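Xylan esterase 1 (Thermoanaerobacterium sp. 'JW/SL YS485', PDB 3FCY) probably removes acetyl groups from xylan and related esters, as a calcium-binding carbohydrate esterase of family CE7 with an alpha/beta-hydrolase fold. Local coordinates at residues I112-Y117 with G211-A216; S229-L234 with Y325-M330; K320-P323 with P329-G332. All blocks are in the same frame, centred on the assembly; numbering follows the deposited sequence.

Contact 1 of 3, residues I112-Y117 with G211-A216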
loop_
_atom_site.group_PDB
_atom_site.type_symbol
_atom_site.label_atom_id
_atom_site.label_comp_id
_atom_site.label_asym_id
_atom_site.label_seq_id
_atom_site.Cartn_x
_atom_site.Cartn_y
_atom_site.Cartn_z
ATOM N N ILE A 112 5.433 -38.529 2.450
ATOM C CA ILE A 112 4.266 -37.946 3.100
ATOM C C ILE A 112 4.409 -36.424 3.049
ATOM O O ILE A 112 5.337 -35.857 3.629
ATOM C CB ILE A 112 4.146 -38.376 4.579
ATOM C CG1 ILE A 112 4.140 -39.905 4.688
ATOM C CG2 ILE A 112 2.852 -37.820 5.170
ATOM C CD1 ILE A 112 4.158 -40.416 6.132
ATOM N N ARG A 113 3.497 -35.767 2.340
ATOM C CA ARG A 113 3.532 -34.313 2.221
ATOM C C ARG A 113 2.590 -33.638 3.211
ATOM O O ARG A 113 1.503 -34.143 3.501
ATOM C CB ARG A 113 3.150 -33.877 0.800
ATOM C CG ARG A 113 4.276 -33.901 -0.216
ATOM C CD ARG A 113 3.758 -33.414 -1.569
ATOM N NE ARG A 113 4.824 -33.094 -2.518
ATOM C CZ ARG A 113 5.656 -32.062 -2.395
ATOM N NH1 ARG A 113 5.553 -31.239 -1.357
ATOM N NH2 ARG A 113 6.584 -31.840 -3.318
ATOM N N PHE A 114 3.029 -32.493 3.725
ATOM C CA PHE A 114 2.246 -31.695 4.662
ATOM C C PHE A 114 2.095 -30.315 4.026
ATOM O O PHE A 114 3.026 -29.814 3.391
ATOM C CB PHE A 114 2.962 -31.639 6.012
ATOM C CG PHE A 114 3.085 -32.989 6.674
ATOM C CD1 PHE A 114 1.942 -33.721 6.998
ATOM C CD2 PHE A 114 4.335 -33.540 6.946
ATOM C CE1 PHE A 114 2.040 -34.987 7.585
ATOM C CE2 PHE A 114 4.448 -34.809 7.535
ATOM C CZ PHE A 114 3.298 -35.533 7.853
ATOM N N HIS A 115 0.929 -29.701 4.194
ATOM C CA HIS A 115 0.653 -28.420 3.551
ATOM C C HIS A 115 0.801 -27.148 4.374
ATOM O O HIS A 115 0.964 -27.182 5.598
ATOM C CB HIS A 115 -0.753 -28.461 2.949
ATOM C CG HIS A 115 -1.843 -28.527 3.975
ATOM N ND1 HIS A 115 -2.169 -27.459 4.783
ATOM C CD2 HIS A 115 -2.663 -29.542 4.343
ATOM C CE1 HIS A 115 -3.141 -27.813 5.606
ATOM N NE2 HIS A 115 -3.460 -29.072 5.360
ATOM N N GLY A 116 0.726 -26.025 3.664
ATOM C CA GLY A 116 0.844 -24.717 4.274
ATOM C C GLY A 116 -0.345 -24.327 5.137
ATOM O O GLY A 116 -1.418 -24.926 5.063
ATOM N N TYR A 117 -0.133 -23.304 5.956
ATOM C CA TYR A 117 -1.138 -22.788 6.878
ATOM C C TYR A 117 -2.415 -22.328 6.160
ATOM O O TYR A 117 -2.365 -21.450 5.301
ATOM C CB TYR A 117 -0.515 -21.627 7.658
ATOM C CG TYR A 117 -1.158 -21.300 8.984
ATOM C CD1 TYR A 117 -1.900 -22.251 9.682
ATOM C CD2 TYR A 117 -0.961 -20.051 9.577
ATOM C CE1 TYR A 117 -2.429 -21.966 10.945
ATOM C CE2 TYR A 117 -1.478 -19.758 10.835
ATOM C CZ TYR A 117 -2.211 -20.715 11.514
ATOM O OH TYR A 117 -2.724 -20.420 12.759
ATOM N N GLY A 211 6.496 -27.508 6.442
ATOM C CA GLY A 211 7.895 -27.730 6.760
ATOM C C GLY A 211 8.048 -27.923 8.257
ATOM O O GLY A 211 8.916 -28.668 8.715
ATOM N N GLY A 212 7.197 -27.242 9.022
ATOM C CA GLY A 212 7.241 -27.366 10.465
ATOM C C GLY A 212 6.692 -28.723 10.866
ATOM O O GLY A 212 7.209 -29.378 11.771
ATOM N N LEU A 213 5.634 -29.141 10.178
ATOM C CA LEU A 213 5.005 -30.428 10.426
ATOM C C LEU A 213 5.928 -31.575 10.019
ATOM O O LEU A 213 5.874 -32.656 10.608
ATOM C CB LEU A 213 3.687 -30.534 9.653
ATOM C CG LEU A 213 2.558 -29.614 10.127
ATOM C CD1 LEU A 213 1.329 -29.814 9.250
ATOM C CD2 LEU A 213 2.230 -29.917 11.586
ATOM N N SER A 214 6.753 -31.350 8.999
ATOM C CA SER A 214 7.693 -32.378 8.546
ATOM C C SER A 214 8.709 -32.648 9.649
ATOM O O SER A 214 9.053 -33.798 9.922
ATOM C CB SER A 214 8.429 -31.927 7.277
ATOM O OG SER A 214 7.570 -31.975 6.155
ATOM N N LEU A 215 9.185 -31.580 10.282
ATOM C CA LEU A 215 10.151 -31.706 11.367
ATOM C C LEU A 215 9.494 -32.399 12.558
ATOM O O LEU A 215 10.074 -33.310 13.152
ATOM C CB LEU A 215 10.664 -30.325 11.788
ATOM C CG LEU A 215 11.453 -29.524 10.747
ATOM C CD1 LEU A 215 11.675 -28.110 11.257
ATOM C CD2 LEU A 215 12.787 -30.208 10.455
ATOM N N ALA A 216 8.284 -31.965 12.901
ATOM C CA ALA A 216 7.554 -32.551 14.023
ATOM C C ALA A 216 7.319 -34.039 13.795
ATOM O O ALA A 216 7.523 -34.861 14.691
ATOM C CB ALA A 216 6.215 -31.834 14.218
#
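Phe114 on strand 108-114 meets Leu213 of helix 209-220 in a wholly apolar contact. The two CB atoms come closest: Phe114 CB lies 3.9 Å from Leu213 CB. Leu213 CB also touches CG at the root of the ring, and the CD1 branch of Leu213 reaches back to Phe114 CB at 4.1 Å. With CG of Phe114 beside its backbone N (chi1 -64°), the ring extends along the helix toward Ser214.

A second, mixed contact is made at the ring edge. Ser214 OG sits in the plane of the phenyl ring, 3.7 Å from Phe114 CD2. This hydroxyl is not left to the ring alone, since it hydrogen-bonds to Gly210 O one turn earlier in the helix.

A polar bond local to segment 112-117 is made by His115. Its ND1 donates to Gly116 O at 2.7 Å, with the acceptor lying in the imidazole plane, and its NE2 accepts from Val142 N. Tyr117, a little further along, is predicted to bind substrate.

Strand 108-114 pairs with strand 202-207, which leads through what fits a nucleophile elbow, carrying the predicted nucleophile Ser208, into helix 209-220. Helix 176-192 closes the contact from the side, with Thr184 against Phe114 and Phe181 against Leu213.

Contact 2 of 3, residues S229-L234 with Y325-M330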
loop_
_atom_site.group_PDB
_atom_site.type_symbol
_atom_site.label_atom_id
_atom_site.label_comp_id
_atom_site.label_asym_id
_atom_site.label_seq_id
_atom_site.Cartn_x
_atom_site.Cartn_y
_atom_site.Cartn_z
ATOM N N SER A 229 12.339 -29.888 4.722
ATOM C CA SER A 229 11.631 -28.806 5.395
ATOM C C SER A 229 11.966 -27.468 4.747
ATOM O O SER A 229 13.073 -26.943 4.902
ATOM C CB SER A 229 12.011 -28.790 6.876
ATOM O OG SER A 229 11.262 -27.827 7.587
ATOM N N GLU A 230 10.998 -26.923 4.020
ATOM C CA GLU A 230 11.167 -25.657 3.323
ATOM C C GLU A 230 10.645 -24.484 4.140
ATOM O O GLU A 230 9.469 -24.447 4.500
ATOM C CB GLU A 230 10.456 -25.729 1.971
ATOM C CG GLU A 230 11.029 -26.813 1.078
ATOM C CD GLU A 230 10.287 -26.973 -0.229
ATOM O OE1 GLU A 230 10.108 -25.968 -0.948
ATOM O OE2 GLU A 230 9.895 -28.112 -0.546
ATOM N N TYR A 231 11.527 -23.524 4.417
ATOM C CA TYR A 231 11.184 -22.343 5.211
ATOM C C TYR A 231 10.104 -22.671 6.236
ATOM O O TYR A 231 8.987 -22.152 6.178
ATOM C CB TYR A 231 10.747 -21.178 4.300
ATOM C CG TYR A 231 9.855 -21.528 3.122
ATOM C CD1 TYR A 231 8.486 -21.257 3.148
ATOM C CD2 TYR A 231 10.392 -22.068 1.953
ATOM C CE1 TYR A 231 7.675 -21.507 2.033
ATOM C CE2 TYR A 231 9.593 -22.322 0.838
ATOM C CZ TYR A 231 8.237 -22.037 0.881
ATOM O OH TYR A 231 7.456 -22.275 -0.226
ATOM N N PRO A 232 10.442 -23.536 7.207
ATOM C CA PRO A 232 9.527 -23.971 8.266
ATOM C C PRO A 232 8.875 -22.887 9.117
ATOM O O PRO A 232 9.496 -21.892 9.492
ATOM C CB PRO A 232 10.384 -24.927 9.096
ATOM C CG PRO A 232 11.776 -24.379 8.916
ATOM C CD PRO A 232 11.800 -24.066 7.440
ATOM N N PHE A 233 7.600 -23.119 9.400
ATOM C CA PHE A 233 6.750 -22.257 10.214
ATOM C C PHE A 233 6.644 -23.014 11.545
ATOM O O PHE A 233 7.000 -24.193 11.604
ATOM C CB PHE A 233 5.382 -22.162 9.522
ATOM C CG PHE A 233 4.357 -21.326 10.244
ATOM C CD1 PHE A 233 4.595 -19.988 10.537
ATOM C CD2 PHE A 233 3.103 -21.864 10.545
ATOM C CE1 PHE A 233 3.599 -19.195 11.111
ATOM C CE2 PHE A 233 2.104 -21.081 11.116
ATOM C CZ PHE A 233 2.354 -19.743 11.400
ATOM N N LEU A 234 6.179 -22.348 12.599
ATOM C CA LEU A 234 6.017 -22.971 13.919
ATOM C C LEU A 234 7.331 -23.189 14.665
ATOM O O LEU A 234 7.495 -24.181 15.380
ATOM C CB LEU A 234 5.294 -24.318 13.790
ATOM C CG LEU A 234 3.931 -24.328 13.090
ATOM C CD1 LEU A 234 3.441 -25.768 12.995
ATOM C CD2 LEU A 234 2.929 -23.460 13.855
ATOM N N TYR A 325 15.264 -14.659 -2.003
ATOM C CA TYR A 325 13.922 -15.216 -1.913
ATOM C C TYR A 325 13.277 -14.979 -0.559
ATOM O O TYR A 325 13.964 -14.869 0.459
ATOM C CB TYR A 325 13.935 -16.721 -2.211
ATOM C CG TYR A 325 14.076 -17.055 -3.680
ATOM C CD1 TYR A 325 15.309 -16.954 -4.327
ATOM C CD2 TYR A 325 12.969 -17.462 -4.426
ATOM C CE1 TYR A 325 15.433 -17.251 -5.687
ATOM C CE2 TYR A 325 13.082 -17.758 -5.780
ATOM C CZ TYR A 325 14.312 -17.653 -6.404
ATOM O OH TYR A 325 14.419 -17.959 -7.739
ATOM N N GLY A 326 11.950 -14.889 -0.572
ATOM C CA GLY A 326 11.189 -14.697 0.650
ATOM C C GLY A 326 10.437 -15.981 0.974
ATOM O O GLY A 326 10.968 -17.077 0.777
ATOM N N HIS A 327 9.204 -15.848 1.456
ATOM C CA HIS A 327 8.373 -16.997 1.812
ATOM C C HIS A 327 7.757 -17.520 0.519
ATOM O O HIS A 327 6.592 -17.261 0.226
ATOM C CB HIS A 327 7.271 -16.550 2.767
ATOM C CG HIS A 327 6.717 -17.657 3.605
ATOM N ND1 HIS A 327 7.449 -18.274 4.595
ATOM C CD2 HIS A 327 5.498 -18.247 3.612
ATOM C CE1 HIS A 327 6.703 -19.195 5.179
ATOM N NE2 HIS A 327 5.516 -19.199 4.601
ATOM N N GLU A 328 8.533 -18.284 -0.238
ATOM C CA GLU A 328 8.072 -18.760 -1.533
ATOM C C GLU A 328 8.950 -19.900 -2.035
ATOM O O GLU A 328 10.054 -20.104 -1.540
ATOM C CB GLU A 328 8.192 -17.609 -2.526
ATOM C CG GLU A 328 9.659 -17.188 -2.691
ATOM C CD GLU A 328 9.862 -15.956 -3.546
ATOM O OE1 GLU A 328 9.339 -15.914 -4.680
ATOM O OE2 GLU A 328 10.564 -15.033 -3.083
ATOM N N PRO A 329 8.470 -20.647 -3.041
ATOM C CA PRO A 329 9.251 -21.754 -3.596
ATOM C C PRO A 329 10.547 -21.177 -4.172
ATOM O O PRO A 329 10.529 -20.137 -4.829
ATOM C CB PRO A 329 8.338 -22.306 -4.689
ATOM C CG PRO A 329 6.970 -22.014 -4.165
ATOM C CD PRO A 329 7.119 -20.612 -3.628
ATOM N N MET A 330 11.667 -21.840 -3.925
ATOM C CA MET A 330 12.950 -21.357 -4.426
ATOM C C MET A 330 13.409 -22.155 -5.643
ATOM O O MET A 330 13.555 -23.377 -5.579
ATOM C CB MET A 330 13.984 -21.406 -3.302
ATOM C CG MET A 330 13.731 -20.334 -2.232
ATOM S SD MET A 330 13.965 -20.903 -0.537
ATOM C CE MET A 330 12.699 -19.939 0.331
HETATM O O HOH W 1 11.717 -23.947 -2.034
#
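Tyr231 fills the tight part of this contact, packing against His327, Glu328 and Met330. Its ring and that of His327 form a T-shaped pair: the tyrosine presents its edge to the imidazole face, centroids 4.8 Å apart and planes at 70°. The closest atoms are Tyr231 CD1 and His327 CE1, at 3.4 Å. Across the tyrosine, Met330 brings its methyl CE to 3.5 Å from Tyr231 CD2, while Glu328 lays its backbone against the ring, N over one face and O 3.3 Å from Tyr231 CE2. Tyr231 has a left-handed backbone (phi 31°), and its chi1 of 41° tucks CG between N and the carbonyl carbon, which swings the ring into the loop 325-330.

The other side is looser. Pro329, exposed, approaches only the phenol end, its CD 3.8 Å from Tyr231 OH. Beside it one water spans the segments, donating to Glu230 OE1 at 2.8 Å and accepting from Met330 N at 2.8 Å; it also lies at the edge of the Tyr231 ring, in its plane.

Bonds within the loop accompany this. His327 is the centre of an inverse gamma turn, and Gly326 N donates straight to Glu328 OE2, whose partner oxygen OE1 forms a salt bridge with Arg258 of the third subunit. His327 is predicted to belong to the charge relay, and its ring is hydrogen-bonded at ND1 to Asp298 and at NE2 to Ser208.

Tyr231 lies against the His327 ring just after strand 226-230; its ring touches Pro207 of strand 202-207 and its backbone bonds Cys293 of strand 289-295, with the histidine loop running on to helix 333-342.

Contact 3 of 3, residues K320-P323 with P329-G332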
loop_
_atom_site.group_PDB
_atom_site.type_symbol
_atom_site.label_atom_id
_atom_site.label_comp_id
_atom_site.label_asym_id
_atom_site.label_seq_id
_atom_site.Cartn_x
_atom_site.Cartn_y
_atom_site.Cartn_z
ATOM N N LYS A 320 19.928 -25.088 2.287
ATOM C CA LYS A 320 20.171 -24.295 1.092
ATOM C C LYS A 320 19.682 -22.872 1.338
ATOM O O LYS A 320 18.519 -22.659 1.694
ATOM C CB LYS A 320 19.440 -24.912 -0.103
ATOM C CG LYS A 320 19.825 -26.365 -0.361
ATOM C CD LYS A 320 21.329 -26.498 -0.580
ATOM C CE LYS A 320 21.772 -27.949 -0.503
ATOM N NZ LYS A 320 23.252 -28.091 -0.647
ATOM N N VAL A 321 20.579 -21.908 1.146
ATOM C CA VAL A 321 20.277 -20.496 1.366
ATOM C C VAL A 321 19.998 -19.749 0.069
ATOM O O VAL A 321 20.783 -19.821 -0.879
ATOM C CB VAL A 321 21.452 -19.798 2.095
ATOM C CG1 VAL A 321 21.113 -18.337 2.366
ATOM C CG2 VAL A 321 21.761 -20.532 3.392
ATOM N N TYR A 322 18.875 -19.036 0.038
ATOM C CA TYR A 322 18.463 -18.258 -1.129
ATOM C C TYR A 322 18.336 -16.792 -0.704
ATOM O O TYR A 322 17.276 -16.345 -0.252
ATOM C CB TYR A 322 17.128 -18.793 -1.657
ATOM C CG TYR A 322 17.242 -20.195 -2.206
ATOM C CD1 TYR A 322 17.406 -20.415 -3.574
ATOM C CD2 TYR A 322 17.246 -21.301 -1.355
ATOM C CE1 TYR A 322 17.573 -21.701 -4.084
ATOM C CE2 TYR A 322 17.416 -22.588 -1.852
ATOM C CZ TYR A 322 17.580 -22.779 -3.220
ATOM O OH TYR A 322 17.751 -24.047 -3.721
ATOM N N PRO A 323 19.431 -16.028 -0.839
ATOM C CA PRO A 323 19.497 -14.610 -0.475
ATOM C C PRO A 323 18.367 -13.714 -0.974
ATOM O O PRO A 323 17.875 -12.868 -0.234
ATOM C CB PRO A 323 20.855 -14.179 -1.028
ATOM C CG PRO A 323 21.680 -15.428 -0.873
ATOM C CD PRO A 323 20.722 -16.482 -1.389
ATOM N N PRO A 329 8.470 -20.647 -3.041
ATOM C CA PRO A 329 9.251 -21.754 -3.596
ATOM C C PRO A 329 10.547 -21.177 -4.172
ATOM O O PRO A 329 10.529 -20.137 -4.829
ATOM C CB PRO A 329 8.338 -22.306 -4.689
ATOM C CG PRO A 329 6.970 -22.014 -4.165
ATOM C CD PRO A 329 7.119 -20.612 -3.628
ATOM N N MET A 330 11.667 -21.840 -3.925
ATOM C CA MET A 330 12.950 -21.357 -4.426
ATOM C C MET A 330 13.409 -22.155 -5.643
ATOM O O MET A 330 13.555 -23.377 -5.579
ATOM C CB MET A 330 13.984 -21.406 -3.302
ATOM C CG MET A 330 13.731 -20.334 -2.232
ATOM S SD MET A 330 13.965 -20.903 -0.537
ATOM C CE MET A 330 12.699 -19.939 0.331
ATOM N N ARG A 331 13.631 -21.451 -6.751
ATOM C CA ARG A 331 14.032 -22.095 -7.996
ATOM C C ARG A 331 15.174 -23.085 -7.839
ATOM O O ARG A 331 16.225 -22.771 -7.274
ATOM C CB ARG A 331 14.388 -21.047 -9.061
ATOM C CG ARG A 331 13.181 -20.291 -9.623
ATOM C CD ARG A 331 13.603 -19.322 -10.727
ATOM N NE ARG A 331 12.534 -18.400 -11.113
ATOM C CZ ARG A 331 11.460 -18.737 -11.820
ATOM N NH1 ARG A 331 11.293 -19.987 -12.231
ATOM N NH2 ARG A 331 10.553 -17.816 -12.127
ATOM N N GLY A 332 14.943 -24.294 -8.342
ATOM C CA GLY A 332 15.945 -25.335 -8.262
ATOM C C GLY A 332 15.836 -26.232 -7.043
ATOM O O GLY A 332 16.207 -27.405 -7.112
HETATM O O HOH W 2 18.303 -24.195 -6.323
#
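Tyr322 and Arg331 share a water that lies 2.7 Å from Tyr322 OH and 2.7 Å from Arg331 O, to which it donates. The water lies in the plane of the phenol ring and bridges two groups that do not bond directly: Tyr322 OH and Arg331 O are 4.1 Å apart.

Over the ring itself lies Met330. Its CB stands almost exactly above the centre, 3.5 Å from the centroid of the Tyr322 ring and only 7° off the normal, a CH-pi contact. From there CG passes over the inner end of the ring, and the sulfur slides toward one side, Met330 SD coming 3.4 Å from Tyr322 CD2. Measured to the centroid, SD lies 41° off the normal, an oblique Met-aromatic contact. The chain bends at chi2 and again at chi3, which turns the methyl away from this ring. Tyr322 is buried, with Phe333 and Leu336 of helix 333-342 and Arg263 of the third subunit also against it.

Arg331 contributes its carbonyl here and sends its side chain elsewhere, where NH2 bonds Ser119 OG of the fourth subunit. Gly332 follows with a positive phi (92°). It occupies the N-cap position of helix 333-342, and its N bonds Asp123 OD1 of the fourth subunit.

Such an arrangement belongs to the alpha/beta-hydrolase fold: the last strand, 317-322, gives way to the loop with the predicted catalytic histidine, and that loop returns across a strand side chain before entering the final helix.

Contact 1 is the core of the three, near the centre of the chain with its touching residues all buried; contact 2 is partly buried, and the centre of contact 3 lies about 20 Å from the chain centre. All reach the same sheet. Contacts 2 and 3 both meet the third subunit, and contact 3 also the fourth. Contacts 1 and 2 meet directly, Gly211 O bonding Ser229 OG and Tyr117 packing on Phe233, whereas contacts 2 and 3 share Pro329 and Met330, the latter between two tyrosines. The chemistry shifts with position: an aliphatic-aromatic pair with no water bridge in contact 1, aromatic packing beside a water bridge in contact 2, CH-pi and sulfur contacts with another water in contact 3.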